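Local coordinates for protein phospholyase (Arthrobacter aurescens, PDB 5G4I) that catalyses a pyridoxal-phosphate-dependent phospholyase reaction, probably releasing phosphate from ethanolamine phosphate, although its fold is that of the class III transaminases, at residues A75-Q80 against S318-L323; H69-V74 against L326-Q331. All blocks are in the same frame, centred on the assembly; numbering follows the deposited sequence.

Contact 1: residues A75-Q80 against S318-L323; sequences ADAIYQ and SSAAGL
Ala-77 and Ile-78 of one helix meet Ala-320 and Ala-321 of another, and the contact illustrates how small side chains let two helices come close. Two CA pairs are about equally near: Ala-77 CA to Ala-320 CA is 5.8 Å, and Ile-78 CA to Ala-321 CA is 5.7 Å. At the first pair each methyl rests against the backbone of its neighbour: CB of Ala-77 lies 4.0 Å from O of Ala-320, while CB of Ala-320 lies 3.8 Å from O of Ala-77. The two CB atoms, of Ala-77 and Ala-320, are 4.5 Å apart, so each methyl is nearer the other residue's carbonyl oxygen than its methyl, and the approach is reciprocal and purely one of van der Waals packing.

Ile-78 supplies the longer reach. Its CB makes no close approach to 318-323, and CG2, placed anti to the backbone N, stays on the side remote from Ala-321. CG1 is the branch that crosses, since chi1 of -71° sets it beside the backbone N and anti to the carbonyl carbon; it comes 3.8 Å from CB of Ala-321 and also nears CA of that residue. From CG1 the chain continues extended, and the terminal CD1 settles 3.8 Å from the same CB of Ala-321, which is thus held alongside the CG1-CD1 arm of the isoleucine.

Ile-78 also touches Val-317 of the facing helix and Leu-82 of the second subunit; Ala-77 touches Ala-324, and Ala-320 touches Arg-95 of helix 94-104. On another side of helix 72-82, OD1 of Asp-76 is hydrogen-bonded to OH of Tyr-79 of that second subunit. The arrangement is characteristic of close, alanine-lined helix-helix packing, here joining helix 316-331 to a helix at the dimer interface of a class III, fold-type I enzyme.

Contact 2: residues H69-V74 against L326-Q331; sequences HANPAV and LRYMDQ
Ala-73 and Tyr-328 bring their CA atoms no nearer than 7.7 Å where the first turn of helix 72-82 and the loop before it face the last turns of helix 316-331, so side chains must bridge the gap. Tyr-328 does most of this: chi1 of -169° swings CG away from the tyrosine's own N and carries the ring out to Asn-71, presenting one face to its amide. ND2 sits 3.4 Å above the ring plane, over its centre, and the amide stands almost upright on the ring, the planes 86° apart. Asn-71 is also the N-cap of helix 72-82: its OD1 accepts a hydrogen bond from N of Val-74 at 3.1 Å, a capping bond that is fairly straight (162° at the hydrogen). The other end of the amide, ND2, donates to O of Val-67, which together with the cap fixes the flip of the group. CB of Ala-73 approaches the same ring obliquely, 4.5 Å from CD2 of Tyr-328. A serine in place of Tyr-328 would probably leave the Asn-71 amide without the aromatic face beneath ND2 and the Ala-73 methyl without the ring carbon it approaches. Tyr-328 also packs on Val-67.

In the fold
Contacts 1 and 2 are two stations along one helix pair, their centres about 10 Å apart and both between helix 72-82 and helix 316-331. In chain order the segments run 69-74, 75-80, 318-323 and 326-331, so contact 1 is nested within the loop that contact 2 closes. The start of the first helix meets the end of the second, while its middle meets an earlier part: the helices run in roughly opposite senses. The intervening residues contain all seven strands of the sheet from 113-117 to 290-294. Both contacts lie away from the cofactor pocket. Contact 1 reaches the second subunit from helix 72-82 and Ser-318, contact 2 through the loop preceding that helix.

Contact 1: residues A75-Q80 against S318-L323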
ATOM      1  N   ALA A  75     -19.195  -4.668  -8.505  1.00 11.76           N
ATOM      2  CA  ALA A  75     -18.751  -4.153  -9.786  1.00 13.31           C
ATOM      3  C   ALA A  75     -19.537  -2.875 -10.181  1.00 12.12           C
ATOM      4  O   ALA A  75     -18.939  -1.880 -10.620  1.00 12.18           O
ATOM      5  CB  ALA A  75     -18.944  -5.195 -10.882  1.00 12.84           C
ATOM      6  N   ASP A  76     -20.872  -2.911 -10.004  1.00 12.23           N
ATOM      7  CA  ASP A  76     -21.726  -1.762 -10.339  1.00 12.19           C
ATOM      8  C   ASP A  76     -21.377  -0.550  -9.475  1.00 13.09           C
ATOM      9  O   ASP A  76     -21.318   0.629  -9.944  1.00 13.01           O
ATOM     10  CB  ASP A  76     -23.213  -2.138 -10.178  1.00 13.55           C
ATOM     11  CG  ASP A  76     -23.672  -3.057 -11.251  1.00 18.97           C
ATOM     12  OD1 ASP A  76     -23.037  -3.281 -12.300  1.00 25.88           O
ATOM     13  OD2 ASP A  76     -24.752  -3.608 -11.077  1.00 24.98           O
ATOM     14  N   ALA A  77     -21.145  -0.758  -8.152  1.00 11.41           N
ATOM     15  CA  ALA A  77     -20.844   0.364  -7.272  1.00 12.74           C
ATOM     16  C   ALA A  77     -19.526   1.053  -7.676  1.00 12.30           C
ATOM     17  O   ALA A  77     -19.414   2.320  -7.697  1.00 11.82           O
ATOM     18  CB  ALA A  77     -20.759  -0.087  -5.803  1.00 13.17           C
ATOM     19  N   ILE A  78     -18.499   0.267  -7.963  1.00 12.29           N
ATOM     20  CA  ILE A  78     -17.226   0.808  -8.411  1.00 11.67           C
ATOM     21  C   ILE A  78     -17.326   1.603  -9.740  1.00 11.97           C
ATOM     22  O   ILE A  78     -16.860   2.740  -9.889  1.00 12.63           O
ATOM     23  CB  ILE A  78     -16.165  -0.351  -8.523  1.00 12.23           C
ATOM     24  CG1 ILE A  78     -15.775  -0.840  -7.101  1.00 11.41           C
ATOM     25  CG2 ILE A  78     -14.965   0.058  -9.349  1.00 11.59           C
ATOM     26  CD1 ILE A  78     -14.934  -2.167  -7.080  1.00 11.53           C
ATOM     27  N   TYR A  79     -17.984   0.978 -10.730  1.00 11.60           N
ATOM     28  CA  TYR A  79     -18.141   1.609 -12.047  1.00 11.42           C
ATOM     29  C   TYR A  79     -18.950   2.924 -11.975  1.00 11.94           C
ATOM     30  O   TYR A  79     -18.545   3.977 -12.551  1.00 12.02           O
ATOM     31  CB  TYR A  79     -18.852   0.631 -12.993  1.00 11.26           C
ATOM     32  CG  TYR A  79     -19.004   1.173 -14.427  1.00 12.36           C
ATOM     33  CD1 TYR A  79     -17.907   1.444 -15.229  1.00 11.68           C
ATOM     34  CD2 TYR A  79     -20.257   1.360 -14.951  1.00 13.60           C
ATOM     35  CE1 TYR A  79     -18.019   1.861 -16.562  1.00 14.60           C
ATOM     36  CE2 TYR A  79     -20.408   1.868 -16.233  1.00 15.86           C
ATOM     37  CZ  TYR A  79     -19.285   2.097 -17.015  1.00 14.96           C
ATOM     38  OH  TYR A  79     -19.376   2.583 -18.356  1.00 17.21           O
ATOM     39  N   GLN A  80     -20.088   2.926 -11.237  1.00 12.46           N
ATOM     40  CA  GLN A  80     -20.889   4.168 -11.103  1.00 13.37           C
ATOM     41  C   GLN A  80     -20.064   5.290 -10.489  1.00 12.94           C
ATOM     42  O   GLN A  80     -20.119   6.450 -10.965  1.00 12.48           O
ATOM     43  CB  GLN A  80     -22.209   3.949 -10.351  1.00 14.95           C
ATOM     44  CG  GLN A  80     -23.115   3.036 -11.189  1.00 18.54           C
ATOM     45  CD  GLN A  80     -24.291   2.367 -10.522  1.00 29.78           C
ATOM     46  OE1 GLN A  80     -24.824   2.908  -9.624  1.00 32.80           O
ATOM     47  NE2 GLN A  80     -24.767   1.240 -11.086  1.00 30.03           N
ATOM     48  N   SER A 318     -12.602   3.380  -3.895  1.00  9.74           N
ATOM     49  CA  SER A 318     -12.310   2.463  -2.793  1.00  9.91           C
ATOM     50  C   SER A 318     -13.430   2.453  -1.730  1.00  9.69           C
ATOM     51  O   SER A 318     -13.835   1.367  -1.284  1.00 10.38           O
ATOM     52  CB  SER A 318     -10.969   2.840  -2.123  1.00 10.75           C
ATOM     53  OG  SER A 318      -9.866   2.585  -3.005  1.00 10.73           O
ATOM     54  N   SER A 319     -13.922   3.639  -1.382  1.00 10.77           N
ATOM     55  CA  SER A 319     -15.023   3.741  -0.397  1.00  9.95           C
ATOM     56  C   SER A 319     -16.280   3.058  -0.924  1.00 10.80           C
ATOM     57  O   SER A 319     -16.979   2.361  -0.154  1.00 10.47           O
ATOM     58  CB  SER A 319     -15.263   5.206  -0.064  1.00 11.08           C
ATOM     59  OG  SER A 319     -14.084   5.848   0.487  1.00 11.53           O
ATOM     60  N   ALA A 320     -16.625   3.265  -2.200  1.00 10.34           N
ATOM     61  CA  ALA A 320     -17.806   2.600  -2.840  1.00 10.71           C
ATOM     62  C   ALA A 320     -17.659   1.074  -2.778  1.00  9.99           C
ATOM     63  O   ALA A 320     -18.620   0.326  -2.493  1.00 11.21           O
ATOM     64  CB  ALA A 320     -18.024   3.135  -4.262  1.00 12.01           C
ATOM     65  N   ALA A 321     -16.444   0.541  -3.113  1.00 10.56           N
ATOM     66  CA  ALA A 321     -16.159  -0.879  -3.027  1.00 10.08           C
ATOM     67  C   ALA A 321     -16.374  -1.461  -1.610  1.00 10.53           C
ATOM     68  O   ALA A 321     -17.079  -2.485  -1.405  1.00 11.55           O
ATOM     69  CB  ALA A 321     -14.749  -1.155  -3.460  1.00 10.16           C
ATOM     70  N   GLY A 322     -15.794  -0.742  -0.615  1.00 10.25           N
ATOM     71  CA  GLY A 322     -15.937  -1.246   0.753  1.00 10.83           C
ATOM     72  C   GLY A 322     -17.385  -1.168   1.279  1.00  9.94           C
ATOM     73  O   GLY A 322     -17.833  -2.101   1.987  1.00 10.02           O
ATOM     74  N   LEU A 323     -18.128  -0.107   0.881  1.00 10.40           N
ATOM     75  CA  LEU A 323     -19.543  -0.006   1.303  1.00 12.09           C
ATOM     76  C   LEU A 323     -20.353  -1.157   0.672  1.00 10.59           C
ATOM     77  O   LEU A 323     -21.221  -1.749   1.340  1.00 11.83           O
ATOM     78  CB  LEU A 323     -20.094   1.361   0.873  1.00 13.46           C
ATOM     79  CG  LEU A 323     -19.909   2.553   1.764  1.00 19.00           C
ATOM     80  CD1 LEU A 323     -20.139   3.838   0.894  1.00 21.83           C
ATOM     81  CD2 LEU A 323     -20.920   2.409   2.968  1.00 19.07           C
TER

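Contact 2: residues H69-V74 against L326-Q331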
ATOM      1  N   HIS A  69     -16.685 -14.383  -6.404  1.00 10.78           N
ATOM      2  CA  HIS A  69     -16.115 -13.935  -7.669  1.00 11.24           C
ATOM      3  C   HIS A  69     -17.134 -13.218  -8.586  1.00 11.40           C
ATOM      4  O   HIS A  69     -18.292 -13.677  -8.723  1.00 11.91           O
ATOM      5  CB  HIS A  69     -15.541 -15.158  -8.441  1.00 10.79           C
ATOM      6  CG  HIS A  69     -14.472 -15.867  -7.695  1.00 11.29           C
ATOM      7  ND1 HIS A  69     -13.210 -15.347  -7.531  1.00 12.02           N
ATOM      8  CD2 HIS A  69     -14.471 -17.060  -7.025  1.00 10.88           C
ATOM      9  CE1 HIS A  69     -12.487 -16.190  -6.805  1.00 11.42           C
ATOM     10  NE2 HIS A  69     -13.235 -17.242  -6.491  1.00 11.77           N
ATOM     11  N   ALA A  70     -16.684 -12.087  -9.173  1.00 11.47           N
ATOM     12  CA  ALA A  70     -17.536 -11.333 -10.098  1.00 12.53           C
ATOM     13  C   ALA A  70     -18.858 -10.792  -9.551  1.00 12.73           C
ATOM     14  O   ALA A  70     -19.821 -10.599 -10.259  1.00 14.82           O
ATOM     15  CB  ALA A  70     -17.764 -12.146 -11.442  1.00 14.28           C
ATOM     16  N   ASN A  71     -18.867 -10.557  -8.215  1.00 10.95           N
ATOM     17  CA  ASN A  71     -20.056 -10.074  -7.577  1.00 11.72           C
ATOM     18  C   ASN A  71     -20.539  -8.797  -8.293  1.00 11.80           C
ATOM     19  O   ASN A  71     -19.803  -7.763  -8.384  1.00 12.42           O
ATOM     20  CB  ASN A  71     -19.804  -9.774  -6.064  1.00 11.48           C
ATOM     21  CG  ASN A  71     -21.034  -9.297  -5.347  1.00 12.84           C
ATOM     22  OD1 ASN A  71     -21.578  -8.186  -5.667  1.00 15.20           O
ATOM     23  ND2 ASN A  71     -21.508 -10.099  -4.357  1.00 12.48           N
ATOM     24  N   PRO A  72     -21.796  -8.811  -8.791  1.00 12.94           N
ATOM     25  CA  PRO A  72     -22.212  -7.665  -9.600  1.00 14.08           C
ATOM     26  C   PRO A  72     -22.579  -6.417  -8.863  1.00 14.33           C
ATOM     27  O   PRO A  72     -22.469  -5.298  -9.445  1.00 13.35           O
ATOM     28  CB  PRO A  72     -23.393  -8.227 -10.444  1.00 17.87           C
ATOM     29  CG  PRO A  72     -23.925  -9.370  -9.618  1.00 20.07           C
ATOM     30  CD  PRO A  72     -22.726  -9.964  -8.884  1.00 15.93           C
ATOM     31  N   ALA A  73     -23.023  -6.528  -7.626  1.00 13.15           N
ATOM     32  CA  ALA A  73     -23.245  -5.314  -6.833  1.00 12.71           C
ATOM     33  C   ALA A  73     -21.960  -4.552  -6.556  1.00 13.05           C
ATOM     34  O   ALA A  73     -21.924  -3.269  -6.576  1.00 13.47           O
ATOM     35  CB  ALA A  73     -23.866  -5.662  -5.507  1.00 15.61           C
ATOM     36  N   VAL A  74     -20.863  -5.274  -6.273  1.00 11.59           N
ATOM     37  CA  VAL A  74     -19.587  -4.584  -6.102  1.00 11.93           C
ATOM     38  C   VAL A  74     -19.070  -3.939  -7.402  1.00 12.54           C
ATOM     39  O   VAL A  74     -18.662  -2.793  -7.438  1.00 13.71           O
ATOM     40  CB  VAL A  74     -18.482  -5.549  -5.493  1.00 14.36           C
ATOM     41  CG1 VAL A  74     -17.151  -4.828  -5.349  1.00 15.71           C
ATOM     42  CG2 VAL A  74     -18.922  -6.074  -4.131  1.00 13.25           C
ATOM     43  N   LEU A 326     -19.830  -4.484   2.619  1.00  9.68           N
ATOM     44  CA  LEU A 326     -20.578  -4.538   3.854  1.00  9.81           C
ATOM     45  C   LEU A 326     -22.080  -4.642   3.634  1.00 10.41           C
ATOM     46  O   LEU A 326     -22.764  -5.437   4.305  1.00 10.49           O
ATOM     47  CB  LEU A 326     -20.279  -3.303   4.729  1.00 11.16           C
ATOM     48  CG  LEU A 326     -18.923  -3.188   5.450  1.00 12.45           C
ATOM     49  CD1 LEU A 326     -18.757  -1.795   6.125  1.00 14.01           C
ATOM     50  CD2 LEU A 326     -18.714  -4.333   6.418  1.00 13.53           C
ATOM     51  N   ARG A 327     -22.596  -3.899   2.640  1.00 10.80           N
ATOM     52  CA  ARG A 327     -24.043  -3.944   2.357  1.00 12.63           C
ATOM     53  C   ARG A 327     -24.459  -5.381   1.932  1.00 11.24           C
ATOM     54  O   ARG A 327     -25.504  -5.909   2.339  1.00 11.30           O
ATOM     55  CB  ARG A 327     -24.478  -2.905   1.328  1.00 12.26           C
ATOM     56  CG  ARG A 327     -25.955  -3.117   0.993  1.00 16.37           C
ATOM     57  N   TYR A 328     -23.682  -6.017   1.026  1.00 10.07           N
ATOM     58  CA  TYR A 328     -23.992  -7.340   0.563  1.00 10.42           C
ATOM     59  C   TYR A 328     -23.925  -8.379   1.620  1.00 10.76           C
ATOM     60  O   TYR A 328     -24.859  -9.220   1.816  1.00 10.97           O
ATOM     61  CB  TYR A 328     -23.118  -7.744  -0.673  1.00 11.13           C
ATOM     62  CG  TYR A 328     -23.552  -8.990  -1.354  1.00 11.29           C
ATOM     63  CD1 TYR A 328     -23.112 -10.271  -0.939  1.00 12.79           C
ATOM     64  CD2 TYR A 328     -24.388  -8.901  -2.493  1.00 13.36           C
ATOM     65  CE1 TYR A 328     -23.575 -11.407  -1.578  1.00 12.19           C
ATOM     66  CE2 TYR A 328     -24.841 -10.058  -3.114  1.00 15.32           C
ATOM     67  CZ  TYR A 328     -24.413 -11.271  -2.649  1.00 16.40           C
ATOM     68  OH  TYR A 328     -24.830 -12.494  -3.274  1.00 20.63           O
ATOM     69  N   MET A 329     -22.863  -8.320   2.457  1.00 11.59           N
ATOM     70  CA  MET A 329     -22.791  -9.313   3.540  1.00 11.79           C
ATOM     71  C   MET A 329     -23.954  -9.166   4.561  1.00 11.81           C
ATOM     72  O   MET A 329     -24.430 -10.184   5.104  1.00 12.27           O
ATOM     73  CB  MET A 329     -21.319  -9.408   4.230  1.00 16.09           C
ATOM     74  CG  MET A 329     -21.024  -8.305   5.110  1.00 16.36           C
ATOM     75  SD  MET A 329     -19.393  -8.770   5.968  1.00 16.07           S
ATOM     76  CE  MET A 329     -19.954  -9.887   7.221  1.00 17.11           C
ATOM     77  N   ASP A 330     -24.362  -7.891   4.824  1.00 11.71           N
ATOM     78  CA  ASP A 330     -25.502  -7.638   5.721  1.00 12.28           C
ATOM     79  C   ASP A 330     -26.783  -8.218   5.056  1.00 12.49           C
ATOM     80  O   ASP A 330     -27.572  -8.932   5.746  1.00 14.20           O
ATOM     81  CB  ASP A 330     -25.616  -6.136   6.034  1.00 13.01           C
ATOM     82  CG  ASP A 330     -24.533  -5.598   7.036  1.00 14.21           C
ATOM     83  OD1 ASP A 330     -23.770  -6.332   7.626  1.00 19.12           O
ATOM     84  OD2 ASP A 330     -24.523  -4.305   7.123  1.00 19.38           O
ATOM     85  N   GLN A 331     -27.087  -7.799   3.814  1.00 12.63           N
ATOM     86  CA  GLN A 331     -28.368  -8.198   3.149  1.00 13.57           C
ATOM     87  C   GLN A 331     -28.524  -9.669   3.026  1.00 13.04           C
ATOM     88  O   GLN A 331     -29.649 -10.220   3.193  1.00 15.15           O
ATOM     89  CB  GLN A 331     -28.376  -7.596   1.738  1.00 17.32           C
ATOM     90  CG  GLN A 331     -28.666  -6.089   1.738  1.00 27.79           C
ATOM     91  CD  GLN A 331     -28.620  -5.477   0.316  1.00 37.13           C
ATOM     92  OE1 GLN A 331     -29.027  -4.330   0.128  1.00 50.37           O
ATOM     93  NE2 GLN A 331     -28.095  -6.235  -0.680  1.00 41.09           N
TER